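Long-range contact in dTDP-4-amino-4,6-dideoxyglucose formyltransferase (Shewanella sp. FDAARGOS_354, PDB 6V2T), which probably transfers a formyl group from a folate cofactor to the sugar amine of dTDP-4-amino-4,6-dideoxyglucose, a step linked to O-antigen synthesis: residues Val29-Pro34 against Tyr57-Ile62. Numbering follows the deposited sequence.
Sequences VSDNKP and YRYSAI. With 0FX (dTDP-4-amino-4,6-dideoxyglucose), chain G.
Asp31 faces the chain at Ser60 with both carboxylate oxygens, a clear case of one acidic group gripping the backbone and the side chain of a single residue. Ser60 N donates to Asp31 OD1 at 2.8 Å in a nearly straight bond. The donor arrives on the syn side, 16° out of the carboxylate plane. OD2 offers its syn lone pair to the hydroxyl, the Ser60 OG to Asp31 OD2 distance being a short 2.5 Å. With chi1 at -70° the Ser60 hydroxyl sits beside its own backbone N, which lets both donors meet one carboxylate. Asn63 ND2 also reaches OD1 and the Lys101 amide OD2, so each oxygen of this buried group has two partners. The setting is the C-terminal ends of two neighbouring parallel strands, 24-30 and 53-60, of a right-handed beta-alpha-beta unit in the mixed seven-stranded sheet of the formyltransferase fold; there Ser30 N binds Arg58 O at 2.9 Å. Asp31 OD1 lies near the plane of the Tyr59 ring, at its edge, and touches Tyr59 CB at 3.5 Å. In the loop before helix 33-45, Asn32 caps that helix through OD1 to Leu35 N, while Asn32 ND2 donates to O3P of the nucleotide sugar's diphosphate at 2.9 Å.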
loop_
_atom_site.group_PDB
_atom_site.type_symbol
_atom_site.label_atom_id
_atom_site.label_comp_id
_atom_site.label_asym_id
_atom_site.label_seq_id
_atom_site.Cartn_x
_atom_site.Cartn_y
_atom_site.Cartn_z
ATOM N N VAL B 29 33.437 1.544 6.931
ATOM C CA VAL B 29 32.573 2.719 7.209
ATOM C C VAL B 29 31.212 2.433 6.595
ATOM O O VAL B 29 31.122 2.185 5.377
ATOM C CB VAL B 29 33.129 4.040 6.667
ATOM C CG1 VAL B 29 32.303 5.220 7.159
ATOM C CG2 VAL B 29 34.585 4.234 7.027
ATOM N N SER B 30 30.179 2.487 7.412
ATOM C CA SER B 30 28.844 2.000 7.020
ATOM C C SER B 30 27.741 2.679 7.833
ATOM O O SER B 30 27.897 2.831 9.067
ATOM C CB SER B 30 28.775 0.530 7.199
ATOM O OG SER B 30 27.508 0.074 6.771
ATOM N N ASP B 31 26.635 2.982 7.163
ATOM C CA ASP B 31 25.425 3.579 7.791
ATOM C C ASP B 31 24.223 2.650 7.581
ATOM O O ASP B 31 23.098 3.153 7.667
ATOM C CB ASP B 31 25.220 4.989 7.240
ATOM C CG ASP B 31 26.296 5.923 7.759
ATOM O OD1 ASP B 31 26.414 6.068 9.007
ATOM O OD2 ASP B 31 27.039 6.448 6.930
ATOM N N ASN B 32 24.474 1.358 7.333
ATOM C CA ASN B 32 23.464 0.311 7.022
ATOM C C ASN B 32 23.657 -0.872 7.981
ATOM O O ASN B 32 24.683 -1.610 7.873
ATOM C CB ASN B 32 23.545 -0.121 5.558
ATOM C CG ASN B 32 22.377 -0.979 5.108
ATOM O OD1 ASN B 32 22.445 -2.205 5.156
ATOM N ND2 ASN B 32 21.310 -0.342 4.657
ATOM N N LYS B 33 22.727 -1.050 8.921
ATOM C CA LYS B 33 22.848 -2.110 9.951
ATOM C C LYS B 33 22.818 -3.470 9.262
ATOM O O LYS B 33 23.649 -4.316 9.577
ATOM C CB LYS B 33 21.769 -1.976 11.034
ATOM C CG LYS B 33 22.047 -2.780 12.297
ATOM C CD LYS B 33 20.810 -3.364 12.942
ATOM C CE LYS B 33 21.045 -4.755 13.486
ATOM N NZ LYS B 33 19.770 -5.482 13.674
ATOM N N PRO B 34 21.886 -3.756 8.320
ATOM C CA PRO B 34 21.879 -5.054 7.639
ATOM C C PRO B 34 23.248 -5.455 7.055
ATOM O O PRO B 34 23.688 -6.542 7.349
ATOM C CB PRO B 34 20.795 -4.880 6.563
ATOM C CG PRO B 34 19.842 -3.868 7.175
ATOM C CD PRO B 34 20.752 -2.908 7.909
ATOM N N TYR B 57 34.991 -1.076 12.602
ATOM C CA TYR B 57 33.695 -0.634 12.032
ATOM C C TYR B 57 33.375 0.753 12.578
ATOM O O TYR B 57 33.531 0.971 13.786
ATOM C CB TYR B 57 32.602 -1.655 12.341
ATOM C CG TYR B 57 32.881 -3.040 11.828
ATOM C CD1 TYR B 57 33.747 -3.891 12.497
ATOM C CD2 TYR B 57 32.317 -3.488 10.644
ATOM C CE1 TYR B 57 34.011 -5.168 12.026
ATOM C CE2 TYR B 57 32.557 -4.769 10.172
ATOM C CZ TYR B 57 33.412 -5.609 10.861
ATOM O OH TYR B 57 33.646 -6.865 10.372
ATOM N N ARG B 58 32.928 1.663 11.709
ATOM C CA ARG B 58 32.521 3.033 12.098
ATOM C C ARG B 58 31.308 3.442 11.250
ATOM O O ARG B 58 31.155 2.916 10.102
ATOM C CB ARG B 58 33.694 4.003 11.923
ATOM C CG ARG B 58 34.964 3.612 12.669
ATOM C CD ARG B 58 34.888 3.833 14.172
ATOM N NE ARG B 58 36.174 3.627 14.819
ATOM C CZ ARG B 58 36.590 2.469 15.301
ATOM N NH1 ARG B 58 37.780 2.374 15.867
ATOM N NH2 ARG B 58 35.810 1.411 15.228
ATOM N N TYR B 59 30.463 4.321 11.785
ATOM C CA TYR B 59 29.320 4.897 11.031
ATOM C C TYR B 59 29.642 6.368 10.791
ATOM O O TYR B 59 30.629 6.868 11.358
ATOM C CB TYR B 59 27.994 4.656 11.752
ATOM C CG TYR B 59 27.881 5.397 13.056
ATOM C CD1 TYR B 59 27.593 6.748 13.074
ATOM C CD2 TYR B 59 28.076 4.755 14.269
ATOM C CE1 TYR B 59 27.497 7.453 14.261
ATOM C CE2 TYR B 59 27.963 5.441 15.467
ATOM C CZ TYR B 59 27.681 6.797 15.463
ATOM O OH TYR B 59 27.584 7.503 16.627
ATOM N N SER B 60 28.868 7.014 9.912
ATOM C CA SER B 60 29.138 8.392 9.435
ATOM C C SER B 60 28.656 9.373 10.505
ATOM O O SER B 60 27.604 9.115 11.108
ATOM C CB SER B 60 28.476 8.698 8.109
ATOM O OG SER B 60 29.068 7.982 7.038
ATOM N N ALA B 61 29.388 10.469 10.684
ATOM C CA ALA B 61 29.066 11.566 11.628
ATOM C C ALA B 61 27.676 12.132 11.291
ATOM O O ALA B 61 26.868 12.325 12.216
ATOM C CB ALA B 61 30.149 12.622 11.535
ATOM N N ILE B 62 27.394 12.309 10.000
ATOM C CA ILE B 62 26.154 12.971 9.493
ATOM C C ILE B 62 24.937 12.048 9.679
ATOM O O ILE B 62 23.798 12.534 9.505
ATOM C CB ILE B 62 26.359 13.426 8.032
ATOM C CG1 ILE B 62 25.330 14.487 7.629
ATOM C CG2 ILE B 62 26.373 12.243 7.075
ATOM C CD1 ILE B 62 25.824 15.484 6.600
HETATM O O4P 0FX G . 20.775 2.219 0.903
HETATM P P2 0FX G . 20.980 2.839 2.287
HETATM O O3P 0FX G . 21.962 2.079 3.123
HETATM O O1G 0FX G . 21.622 4.226 1.930
HETATM C C1G 0FX G . 22.871 4.567 2.527
HETATM C C2G 0FX G . 22.709 6.004 2.979
HETATM O O2G 0FX G . 21.661 6.199 3.947
HETATM C C3G 0FX G . 22.384 6.817 1.737
HETATM O O3G 0FX G . 22.342 8.192 2.147
HETATM C C4G 0FX G . 23.404 6.563 0.609
HETATM N N4A 0FX G . 22.896 7.151 -0.634
HETATM C C5G 0FX G . 23.693 5.095 0.318
HETATM C C6G 0FX G . 24.886 4.950 -0.649
HETATM O O5G 0FX G . 23.938 4.427 1.559
HETATM O OPP 0FX G . 19.733 2.979 3.431
HETATM P P 0FX G . 18.711 4.119 3.095
HETATM O O1P 0FX G . 19.183 5.494 3.026
HETATM O O2P 0FX G . 17.698 4.115 4.208
HETATM O O5 0FX G . 17.790 3.792 1.856
HETATM C C5 0FX G . 17.339 2.486 1.612
HETATM C C4 0FX G . 16.122 2.601 0.685
HETATM O O4 0FX G . 15.002 3.188 1.350
HETATM C C3 0FX G . 16.328 3.532 -0.522
HETATM O O3 0FX G . 17.043 2.901 -1.575
HETATM C C2 0FX G . 14.898 3.985 -0.908
HETATM C C1 0FX G . 14.206 3.923 0.483
HETATM N N11 0FX G . 14.045 5.270 1.013
HETATM C C61 0FX G . 14.887 5.790 1.933
HETATM C C51 0FX G . 14.656 7.078 2.413
HETATM C C5A 0FX G . 15.603 7.687 3.443
HETATM C C21 0FX G . 12.994 5.966 0.563
HETATM O O21 0FX G . 12.178 5.404 -0.363
HETATM N N31 0FX G . 12.743 7.227 0.993
HETATM C C41 0FX G . 13.561 7.795 1.918
HETATM O O41 0FX G . 13.319 9.084 2.299
#